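PDB 2CXX: probable GTP-binding protein EngB from Pyrococcus horikoshii, which binds guanine nucleotides, holds GDP in this crystal, and is probably needed for normal cell division and septation. Local coordinates for residues Thr3-Gly8 against Asp84-Val89; Val12-Leu17 against Lys25-Lys30; Arg20-Lys25 against Ile41-His46. One frame throughout, in Å; residues are numbered along the deposited sequence.

Contact 1. Residues Thr3-Gly8 against Asp84-Val89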
loop_
_atom_site.group_PDB
_atom_site.type_symbol
_atom_site.label_atom_id
_atom_site.label_comp_id
_atom_site.label_asym_id
_atom_site.label_seq_id
_atom_site.Cartn_x
_atom_site.Cartn_y
_atom_site.Cartn_z
ATOM N N THR A 3 -7.522 -12.130 -6.287
ATOM C CA THR A 3 -7.359 -11.647 -4.930
ATOM C C THR A 3 -6.329 -10.534 -4.983
ATOM O O THR A 3 -5.274 -10.726 -5.509
ATOM C CB THR A 3 -6.813 -12.746 -4.021
ATOM O OG1 THR A 3 -7.865 -13.675 -3.768
ATOM C CG2 THR A 3 -6.267 -12.167 -2.716
ATOM N N ILE A 4 -6.656 -9.390 -4.382
ATOM C CA ILE A 4 -5.809 -8.214 -4.389
ATOM C C ILE A 4 -5.544 -7.825 -2.930
ATOM O O ILE A 4 -6.468 -7.674 -2.130
ATOM C CB ILE A 4 -6.552 -7.046 -5.092
ATOM C CG1 ILE A 4 -6.945 -7.473 -6.518
ATOM C CG2 ILE A 4 -5.703 -5.776 -5.073
ATOM C CD1 ILE A 4 -8.455 -7.458 -6.736
ATOM N N ILE A 5 -4.283 -7.722 -2.537
ATOM C CA ILE A 5 -4.029 -7.300 -1.158
ATOM C C ILE A 5 -3.693 -5.797 -1.183
ATOM O O ILE A 5 -3.202 -5.260 -2.187
ATOM C CB ILE A 5 -2.859 -8.086 -0.485
ATOM C CG1 ILE A 5 -1.506 -7.790 -1.149
ATOM C CG2 ILE A 5 -3.177 -9.581 -0.499
ATOM C CD1 ILE A 5 -0.257 -8.481 -0.426
ATOM N N PHE A 6 -4.113 -5.121 -0.118
ATOM C CA PHE A 6 -3.828 -3.718 0.100
ATOM C C PHE A 6 -3.019 -3.638 1.384
ATOM O O PHE A 6 -3.288 -4.315 2.369
ATOM C CB PHE A 6 -5.082 -2.845 0.236
ATOM C CG PHE A 6 -5.671 -2.423 -1.080
ATOM C CD1 PHE A 6 -6.343 -3.351 -1.919
ATOM C CD2 PHE A 6 -5.539 -1.119 -1.498
ATOM C CE1 PHE A 6 -6.869 -2.967 -3.153
ATOM C CE2 PHE A 6 -6.057 -0.716 -2.747
ATOM C CZ PHE A 6 -6.710 -1.629 -3.563
ATOM N N ALA A 7 -2.041 -2.755 1.381
ATOM C CA ALA A 7 -1.188 -2.602 2.520
ATOM C C ALA A 7 -0.597 -1.189 2.506
ATOM O O ALA A 7 -0.523 -0.533 1.479
ATOM C CB ALA A 7 -0.058 -3.658 2.444
ATOM N N GLY A 8 -0.212 -0.703 3.666
ATOM C CA GLY A 8 0.405 0.633 3.702
ATOM C C GLY A 8 0.577 1.113 5.148
ATOM O O GLY A 8 0.040 0.525 6.072
ATOM N N ASP A 84 -3.047 -12.383 -6.443
ATOM C CA ASP A 84 -2.748 -11.981 -7.817
ATOM C C ASP A 84 -2.003 -10.672 -8.015
ATOM O O ASP A 84 -1.246 -10.516 -8.994
ATOM C CB ASP A 84 -4.054 -11.915 -8.598
ATOM C CG ASP A 84 -4.759 -13.251 -8.638
ATOM O OD1 ASP A 84 -5.688 -13.445 -7.828
ATOM O OD2 ASP A 84 -4.331 -14.134 -9.460
ATOM N N VAL A 85 -2.290 -9.705 -7.163
ATOM C CA VAL A 85 -1.593 -8.430 -7.241
ATOM C C VAL A 85 -1.657 -7.768 -5.888
ATOM O O VAL A 85 -2.540 -8.043 -5.116
ATOM C CB VAL A 85 -2.232 -7.526 -8.355
ATOM C CG1 VAL A 85 -3.654 -7.294 -8.036
ATOM C CG2 VAL A 85 -1.418 -6.189 -8.508
ATOM N N ALA A 86 -0.683 -6.914 -5.573
ATOM C CA ALA A 86 -0.632 -6.191 -4.324
ATOM C C ALA A 86 -0.643 -4.702 -4.620
ATOM O O ALA A 86 -0.044 -4.223 -5.589
ATOM C CB ALA A 86 0.699 -6.566 -3.487
ATOM N N VAL A 87 -1.386 -3.951 -3.819
ATOM C CA VAL A 87 -1.363 -2.496 -3.938
ATOM C C VAL A 87 -0.762 -1.950 -2.649
ATOM O O VAL A 87 -1.320 -2.146 -1.561
ATOM C CB VAL A 87 -2.751 -1.901 -4.061
ATOM C CG1 VAL A 87 -2.662 -0.308 -4.183
ATOM C CG2 VAL A 87 -3.405 -2.469 -5.318
ATOM N N LEU A 88 0.410 -1.324 -2.754
ATOM C CA LEU A 88 1.005 -0.708 -1.590
ATOM C C LEU A 88 0.623 0.767 -1.698
ATOM O O LEU A 88 0.993 1.449 -2.652
ATOM C CB LEU A 88 2.556 -0.862 -1.601
ATOM C CG LEU A 88 3.354 0.043 -0.642
ATOM C CD1 LEU A 88 3.023 -0.187 0.822
ATOM C CD2 LEU A 88 4.843 -0.198 -0.865
ATOM N N VAL A 89 -0.103 1.258 -0.698
ATOM C CA VAL A 89 -0.503 2.669 -0.656
ATOM C C VAL A 89 0.548 3.432 0.113
ATOM O O VAL A 89 0.890 3.025 1.188
ATOM C CB VAL A 89 -1.807 2.805 0.092
ATOM C CG1 VAL A 89 -2.367 4.194 -0.107
ATOM C CG2 VAL A 89 -2.814 1.740 -0.428
#
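The N of Thr3 meets the carboxylate of Asp84 where two parallel strands begin to pair. Thr3 N donates to Asp84 OD1 at 2.7 Å, along the anti lone pair of that oxygen. Asp84 N returns a bond to Thr3 O, so the pair is held in both directions. The carboxylate seems to stand in for a backbone carbonyl just before strand 85-91 starts. Ile4 lies beside Val85, and both point the same way. Its CG1 sits 3.6 Å from Val85 CG1, while its CG2 reaches on to Val87. Ile5 bonds through both backbone atoms, its N to Val85 O and its O to Val87 N (2.8 Å). Its side chain lies on the opposite face of the sheet. There CG1 is set between the backbone N and the carbonyl carbon (chi1 66°), which brings Ile5 CG1 to 3.4 Å from Ala86 CB, closer than usual for two carbons. Phe6 turns one ring face to Val87, whose CB stands 3.9 Å from the ring centroid in a CH-pi contact. The CG2 of Val89 lies at the ring edge. Beyond the pair, Leu17 and Leu21 of helix 14-22 also touch this ring. Ala7 repeats the backbone pattern, with N to Val87 O and O to Val89 N (2.9 Å). Gly8, where the phosphate-binding loop begins, brings its CA to 4.0 Å from Leu88 CD1. Such a ladder of backbone bonds between apolar faces is consistent with a steady base for the nucleotide loop, with its one charged side chain across the contact at the partly exposed start.

Contact 2. Residues Val12-Leu17 against Lys25-Lys30. With GDP (guanosine-5'-diphosphate), chain D.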
loop_
_atom_site.group_PDB
_atom_site.type_symbol
_atom_site.label_atom_id
_atom_site.label_comp_id
_atom_site.label_asym_id
_atom_site.label_seq_id
_atom_site.Cartn_x
_atom_site.Cartn_y
_atom_site.Cartn_z
ATOM N N VAL A 12 -2.073 6.716 5.567
ATOM C CA VAL A 12 -1.623 7.135 4.198
ATOM C C VAL A 12 -2.840 7.323 3.303
ATOM O O VAL A 12 -2.707 7.810 2.177
ATOM C CB VAL A 12 -0.650 6.085 3.523
ATOM C CG1 VAL A 12 0.680 5.943 4.344
ATOM C CG2 VAL A 12 -1.334 4.682 3.397
ATOM N N GLY A 13 -3.993 6.828 3.765
ATOM C CA GLY A 13 -5.258 6.905 3.049
ATOM C C GLY A 13 -5.727 5.587 2.435
ATOM O O GLY A 13 -6.472 5.569 1.484
ATOM N N LYS A 14 -5.275 4.483 2.981
ATOM C CA LYS A 14 -5.665 3.179 2.448
ATOM C C LYS A 14 -7.137 2.885 2.580
ATOM O O LYS A 14 -7.776 2.475 1.590
ATOM C CB LYS A 14 -4.814 2.119 3.130
ATOM C CG LYS A 14 -5.166 0.679 2.732
ATOM C CD LYS A 14 -3.998 -0.297 3.123
ATOM C CE LYS A 14 -3.767 -0.411 4.621
ATOM N NZ LYS A 14 -5.030 -0.908 5.251
ATOM N N SER A 15 -7.726 3.088 3.765
ATOM C CA SER A 15 -9.164 2.813 3.893
ATOM C C SER A 15 -9.949 3.777 2.986
ATOM O O SER A 15 -10.962 3.366 2.392
ATOM C CB SER A 15 -9.638 2.930 5.353
ATOM O OG SER A 15 -9.363 4.235 5.828
ATOM N N THR A 16 -9.545 5.051 2.885
ATOM C CA THR A 16 -10.192 5.979 1.957
ATOM C C THR A 16 -10.108 5.480 0.490
ATOM O O THR A 16 -11.095 5.490 -0.271
ATOM C CB THR A 16 -9.553 7.407 2.017
ATOM O OG1 THR A 16 -9.675 7.932 3.351
ATOM C CG2 THR A 16 -10.345 8.356 1.105
ATOM N N LEU A 17 -8.955 4.984 0.090
ATOM C CA LEU A 17 -8.780 4.486 -1.287
ATOM C C LEU A 17 -9.700 3.268 -1.528
ATOM O O LEU A 17 -10.347 3.152 -2.549
ATOM C CB LEU A 17 -7.308 4.078 -1.513
ATOM C CG LEU A 17 -6.980 3.316 -2.788
ATOM C CD1 LEU A 17 -7.534 4.053 -4.026
ATOM C CD2 LEU A 17 -5.489 3.135 -2.871
ATOM N N LYS A 25 -17.210 1.136 3.028
ATOM C CA LYS A 25 -16.517 1.798 4.116
ATOM C C LYS A 25 -15.973 0.710 4.964
ATOM O O LYS A 25 -16.722 -0.177 5.412
ATOM C CB LYS A 25 -17.482 2.621 4.979
ATOM C CG LYS A 25 -17.864 3.933 4.379
ATOM C CD LYS A 25 -16.661 4.893 4.392
ATOM C CE LYS A 25 -17.038 6.260 3.932
ATOM N NZ LYS A 25 -15.973 7.292 4.319
ATOM N N VAL A 26 -14.672 0.734 5.161
ATOM C CA VAL A 26 -14.042 -0.241 5.990
ATOM C C VAL A 26 -13.236 0.506 7.039
ATOM O O VAL A 26 -12.855 1.686 6.848
ATOM C CB VAL A 26 -13.097 -1.127 5.148
ATOM C CG1 VAL A 26 -13.896 -1.777 4.074
ATOM C CG2 VAL A 26 -11.980 -0.307 4.537
ATOM N N ARG A 27 -13.008 -0.181 8.146
ATOM C CA ARG A 27 -12.230 0.349 9.253
ATOM C C ARG A 27 -12.720 1.709 9.767
ATOM O O ARG A 27 -11.931 2.573 10.167
ATOM C CB ARG A 27 -10.765 0.398 8.831
ATOM C CG ARG A 27 -10.251 -1.009 8.466
ATOM C CD ARG A 27 -8.745 -1.029 8.379
ATOM N NE ARG A 27 -8.225 -2.309 7.914
ATOM C CZ ARG A 27 -8.006 -3.355 8.699
ATOM N NH1 ARG A 27 -8.266 -3.290 10.003
ATOM N NH2 ARG A 27 -7.496 -4.468 8.176
ATOM N N ARG A 28 -14.031 1.892 9.783
ATOM C CA ARG A 28 -14.552 3.148 10.303
ATOM C C ARG A 28 -15.195 2.985 11.691
ATOM O O ARG A 28 -15.797 3.921 12.217
ATOM C CB ARG A 28 -15.508 3.773 9.285
ATOM C CG ARG A 28 -14.736 4.490 8.168
ATOM C CD ARG A 28 -13.890 5.635 8.792
ATOM N NE ARG A 28 -13.037 6.294 7.805
ATOM C CZ ARG A 28 -11.857 5.823 7.412
ATOM N NH1 ARG A 28 -11.403 4.688 7.936
ATOM N NH2 ARG A 28 -11.145 6.471 6.482
ATOM N N GLY A 29 -15.055 1.802 12.287
ATOM C CA GLY A 29 -15.583 1.601 13.623
ATOM C C GLY A 29 -16.852 0.793 13.781
ATOM O O GLY A 29 -17.183 0.401 14.911
ATOM N N LYS A 30 -17.573 0.541 12.695
ATOM C CA LYS A 30 -18.797 -0.239 12.849
ATOM C C LYS A 30 -18.380 -1.528 13.518
ATOM O O LYS A 30 -19.054 -2.019 14.426
ATOM C CB LYS A 30 -19.494 -0.517 11.507
ATOM C CG LYS A 30 -20.563 0.540 11.158
ATOM C CD LYS A 30 -21.537 0.089 10.055
ATOM C CE LYS A 30 -22.581 1.185 9.789
ATOM N NZ LYS A 30 -23.585 0.869 8.706
HETATM P PB GDP D . -5.519 4.745 6.589
HETATM O O1B GDP D . -5.097 4.794 8.019
HETATM O O2B GDP D . -4.262 4.601 5.640
HETATM O O3B GDP D . -6.751 3.936 6.240
HETATM O O3A GDP D . -5.975 6.232 6.271
HETATM P PA GDP D . -7.343 7.027 6.052
HETATM O O1A GDP D . -8.001 6.564 4.813
HETATM O O2A GDP D . -8.274 6.869 7.311
HETATM O "O5'" GDP D . -6.868 8.527 5.742
HETATM C "C5'" GDP D . -6.096 9.040 6.785
HETATM C "C4'" GDP D . -6.064 10.572 6.704
HETATM O "O4'" GDP D . -5.553 10.999 5.365
HETATM C "C3'" GDP D . -7.373 11.280 6.787
HETATM O "O3'" GDP D . -7.616 12.453 7.575
HETATM C "C2'" GDP D . -7.883 11.318 5.330
HETATM O "O2'" GDP D . -8.813 12.453 5.164
HETATM C "C1'" GDP D . -6.584 11.791 4.671
HETATM N N9 GDP D . -6.476 11.476 3.239
HETATM C C8 GDP D . -6.714 10.245 2.587
HETATM N N7 GDP D . -6.489 10.369 1.324
HETATM C C5 GDP D . -6.099 11.656 1.063
HETATM C C6 GDP D . -5.718 12.385 -0.105
HETATM O O6 GDP D . -5.700 11.882 -1.185
HETATM N N1 GDP D . -5.358 13.723 0.020
HETATM C C2 GDP D . -5.376 14.340 1.239
HETATM N N2 GDP D . -5.020 15.667 1.307
HETATM N N3 GDP D . -5.728 13.689 2.338
HETATM C C4 GDP D . -6.091 12.358 2.287
HETATM O O HOH W 1 -13.310 3.545 4.410
#
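The P-loop and the first turn of helix 14-22 meet the loop that follows this helix, and Ser15 and Arg28 carry the contact. Arg28 approaches Ser15 end-on. Its NH2 lies 2.9 Å and its NH1 3.0 Å from Ser15 OG, so two nitrogens grip one oxygen. The oxygen is tilted 16° out of the guanidinium plane, and both bonds are bent. A turn at chi2 (-61°) folds the arginine chain back towards the helix. NH1 also donates to Arg27 O from above the carbonyl plane, which probably helps hold the group. Arg28 NH2 comes within 3.0 Å of GDP O2A, so the positive charge probably offsets some of the phosphate charge. Ser15 OG stands between the backbone N and the carbonyl carbon (chi1 59°), which turns it to the diphosphate, 2.7 Å from GDP O3B. The backbone N atoms of Gly13 and Lys14 both donate to GDP O2B. Ser15 N donates to GDP O3B at 2.8 Å. Thr16 holds GDP O1A with its N and with OG1, the latter at 2.6 Å. On the other side of Ser15, Val26 CG2 packs on its CB at 4.1 Å. Water 1 links Ser15 O to Val26 N. Lys14 NZ and Arg27 NE form salt bridges to the two oxygens of Asp50, which probably eases the closeness of the two positive groups; Lys14 NZ also bonds to Met51 O and Arg27 to Lys37 O. Backbone amides wrapped around a diphosphate at a helix N terminus, with Gly13 as N-cap, are typical of the Walker A motif of P-loop GTPases.

Contact 3. Residues Arg20-Lys25 against Ile41-His46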
loop_
_atom_site.group_PDB
_atom_site.type_symbol
_atom_site.label_atom_id
_atom_site.label_comp_id
_atom_site.label_asym_id
_atom_site.label_seq_id
_atom_site.Cartn_x
_atom_site.Cartn_y
_atom_site.Cartn_z
ATOM N N ARG A 20 -13.081 4.511 -2.119
ATOM C CA ARG A 20 -13.234 5.077 -3.483
ATOM C C ARG A 20 -13.360 3.992 -4.573
ATOM O O ARG A 20 -14.129 4.125 -5.543
ATOM C CB ARG A 20 -12.046 5.939 -3.847
ATOM C CG ARG A 20 -12.001 7.216 -3.143
ATOM C CD ARG A 20 -13.284 7.993 -3.375
ATOM N NE ARG A 20 -13.150 9.334 -2.835
ATOM C CZ ARG A 20 -14.007 10.305 -3.094
ATOM N NH1 ARG A 20 -15.048 10.052 -3.894
ATOM N NH2 ARG A 20 -13.831 11.504 -2.553
ATOM N N LEU A 21 -12.610 2.903 -4.415
ATOM C CA LEU A 21 -12.583 1.812 -5.367
ATOM C C LEU A 21 -13.814 0.903 -5.296
ATOM O O LEU A 21 -14.360 0.481 -6.293
ATOM C CB LEU A 21 -11.321 0.934 -5.106
ATOM C CG LEU A 21 -10.028 1.590 -5.647
ATOM C CD1 LEU A 21 -8.797 0.696 -5.265
ATOM C CD2 LEU A 21 -10.094 1.723 -7.203
ATOM N N THR A 22 -14.292 0.656 -4.102
ATOM C CA THR A 22 -15.353 -0.299 -3.937
ATOM C C THR A 22 -16.700 0.214 -3.445
ATOM O O THR A 22 -17.650 -0.532 -3.450
ATOM C CB THR A 22 -14.963 -1.333 -2.868
ATOM O OG1 THR A 22 -14.876 -0.664 -1.599
ATOM C CG2 THR A 22 -13.562 -1.953 -3.146
ATOM N N GLY A 23 -16.737 1.429 -2.942
ATOM C CA GLY A 23 -17.991 1.935 -2.377
ATOM C C GLY A 23 -18.270 1.332 -1.010
ATOM O O GLY A 23 -19.367 1.514 -0.469
ATOM N N LYS A 24 -17.313 0.601 -0.425
ATOM C CA LYS A 24 -17.498 0.007 0.896
ATOM C C LYS A 24 -16.591 0.668 1.941
ATOM O O LYS A 24 -15.369 0.768 1.736
ATOM C CB LYS A 24 -17.230 -1.508 0.819
ATOM C CG LYS A 24 -18.280 -2.157 -0.090
ATOM C CD LYS A 24 -18.152 -3.633 -0.212
ATOM C CE LYS A 24 -19.335 -4.197 -0.904
ATOM N NZ LYS A 24 -19.229 -5.676 -0.967
ATOM N N LYS A 25 -17.210 1.136 3.028
ATOM C CA LYS A 25 -16.517 1.798 4.116
ATOM C C LYS A 25 -15.973 0.710 4.964
ATOM O O LYS A 25 -16.722 -0.177 5.412
ATOM C CB LYS A 25 -17.482 2.621 4.979
ATOM C CG LYS A 25 -17.864 3.933 4.379
ATOM C CD LYS A 25 -16.661 4.893 4.392
ATOM C CE LYS A 25 -17.038 6.260 3.932
ATOM N NZ LYS A 25 -15.973 7.292 4.319
ATOM N N ILE A 41 -12.723 -7.974 1.855
ATOM C CA ILE A 41 -13.775 -7.161 1.219
ATOM C C ILE A 41 -14.183 -7.735 -0.153
ATOM O O ILE A 41 -13.327 -8.001 -1.020
ATOM C CB ILE A 41 -13.250 -5.688 1.064
ATOM C CG1 ILE A 41 -12.902 -5.114 2.442
ATOM C CG2 ILE A 41 -14.305 -4.761 0.370
ATOM C CD1 ILE A 41 -11.655 -4.181 2.346
ATOM N N GLU A 42 -15.482 -7.930 -0.358
ATOM C CA GLU A 42 -15.945 -8.359 -1.662
ATOM C C GLU A 42 -16.006 -7.156 -2.603
ATOM O O GLU A 42 -16.652 -6.158 -2.307
ATOM C CB GLU A 42 -17.298 -9.036 -1.543
ATOM C CG GLU A 42 -17.170 -10.349 -0.815
ATOM C CD GLU A 42 -18.474 -10.925 -0.305
ATOM O OE1 GLU A 42 -18.417 -12.103 0.121
ATOM O OE2 GLU A 42 -19.518 -10.241 -0.306
ATOM N N TRP A 43 -15.317 -7.228 -3.736
ATOM C CA TRP A 43 -15.269 -6.113 -4.728
ATOM C C TRP A 43 -15.813 -6.736 -6.002
ATOM O O TRP A 43 -15.055 -7.232 -6.870
ATOM C CB TRP A 43 -13.792 -5.662 -4.934
ATOM C CG TRP A 43 -13.629 -4.458 -5.806
ATOM C CD1 TRP A 43 -14.595 -3.543 -6.138
ATOM C CD2 TRP A 43 -12.423 -4.006 -6.414
ATOM N NE1 TRP A 43 -14.054 -2.544 -6.905
ATOM C CE2 TRP A 43 -12.722 -2.799 -7.092
ATOM C CE3 TRP A 43 -11.122 -4.496 -6.436
ATOM C CZ2 TRP A 43 -11.750 -2.057 -7.790
ATOM C CZ3 TRP A 43 -10.143 -3.755 -7.128
ATOM C CH2 TRP A 43 -10.483 -2.540 -7.792
ATOM N N LYS A 44 -17.133 -6.591 -6.168
ATOM C CA LYS A 44 -17.853 -7.274 -7.242
ATOM C C LYS A 44 -17.445 -8.736 -7.141
ATOM O O LYS A 44 -17.633 -9.303 -6.068
ATOM C CB LYS A 44 -17.576 -6.648 -8.611
ATOM C CG LYS A 44 -18.125 -5.223 -8.690
ATOM C CD LYS A 44 -18.009 -4.612 -10.071
ATOM C CE LYS A 44 -18.586 -3.205 -10.091
ATOM N NZ LYS A 44 -18.766 -2.704 -11.507
ATOM N N ASN A 45 -16.843 -9.341 -8.183
ATOM C CA ASN A 45 -16.486 -10.748 -8.124
ATOM C C ASN A 45 -15.077 -11.078 -7.644
ATOM O O ASN A 45 -14.662 -12.247 -7.650
ATOM C CB ASN A 45 -16.766 -11.379 -9.492
ATOM C CG ASN A 45 -16.076 -10.648 -10.644
ATOM O OD1 ASN A 45 -15.907 -9.387 -10.654
ATOM N ND2 ASN A 45 -15.678 -11.430 -11.645
ATOM N N HIS A 46 -14.361 -10.035 -7.227
ATOM C CA HIS A 46 -12.963 -10.115 -6.721
ATOM C C HIS A 46 -12.940 -9.922 -5.220
ATOM O O HIS A 46 -13.946 -9.566 -4.606
ATOM C CB HIS A 46 -12.116 -9.044 -7.368
ATOM C CG HIS A 46 -12.043 -9.192 -8.843
ATOM N ND1 HIS A 46 -11.408 -10.248 -9.457
ATOM C CD2 HIS A 46 -12.603 -8.458 -9.828
ATOM C CE1 HIS A 46 -11.579 -10.156 -10.767
ATOM N NE2 HIS A 46 -12.303 -9.078 -11.016
HETATM O O HOH W 2 -17.393 -7.035 1.664
#
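Thr22 and Trp43 meet where the C-terminal end of helix 14-22 packs on strand 39-43, the edge strand of the GTPase sheet. This is the tight part. Thr22 CG2 stands over one face of the indole, 3.7 Å from the centroid of its five-membered ring in a CH-pi contact. The two side chains cross at about a right angle, and Thr22 CG2 is nearest to Trp43 CD1, at 3.5 Å. Trp43 CG is anti to its own backbone N (chi1 -174°), which turns the indole towards Leu21 and Thr22 at the helix end. Leu21 meets the six-membered ring, with its CB 4.0 Å from Trp43 CZ2. The indole NE1 gives a weak, strongly bent bond to Leu21 O at 3.1 Å. Phe179 of helix 171-184 also meets this indole. Thr22 OG1 accepts from Lys24 N in an ST turn as the chain leaves the helix through Gly23. It also bonds to Ile18 O. A type II' turn from Trp43 to His46 then leads the chain into strand 46-50.

The other side is looser, and Lys24 and Glu42 there are exposed. Lys24 runs out extended beyond CG. Its CD slides past Ile41 CG2 at 4.1 Å, the two side chains pointing in opposite directions. Lys24 NZ lies 4.6 Å from Glu42 OE2, not in contact, though the opposite charges may still attract. Water 2 is held by Glu42 N and only weakly by the lysine. Lys24 NZ donates to Glu42 O at 2.9 Å, approaching 26° out of the carbonyl plane.

In the fold
From the N terminus, strand 3-8 runs through the middle of the sheet into the phosphate-binding loop and helix 14-22. Contact 2 closes the shortest loop, joining the start of that helix to the segment just after it. Contact 3 ties the helix end to edge strand 39-43. The two cross along the chain and share Lys25; Val26 also packs on Ile41. Both nest inside the long loop closed by contact 1, where strand 85-91 returns beside strand 3-8. Ile4 on Trp43 and His46 joins contacts 1 and 3. Val89 on Val12 and Leu17 joins contacts 1 and 2. Sheet, helix and nucleotide loop thus form one connected unit.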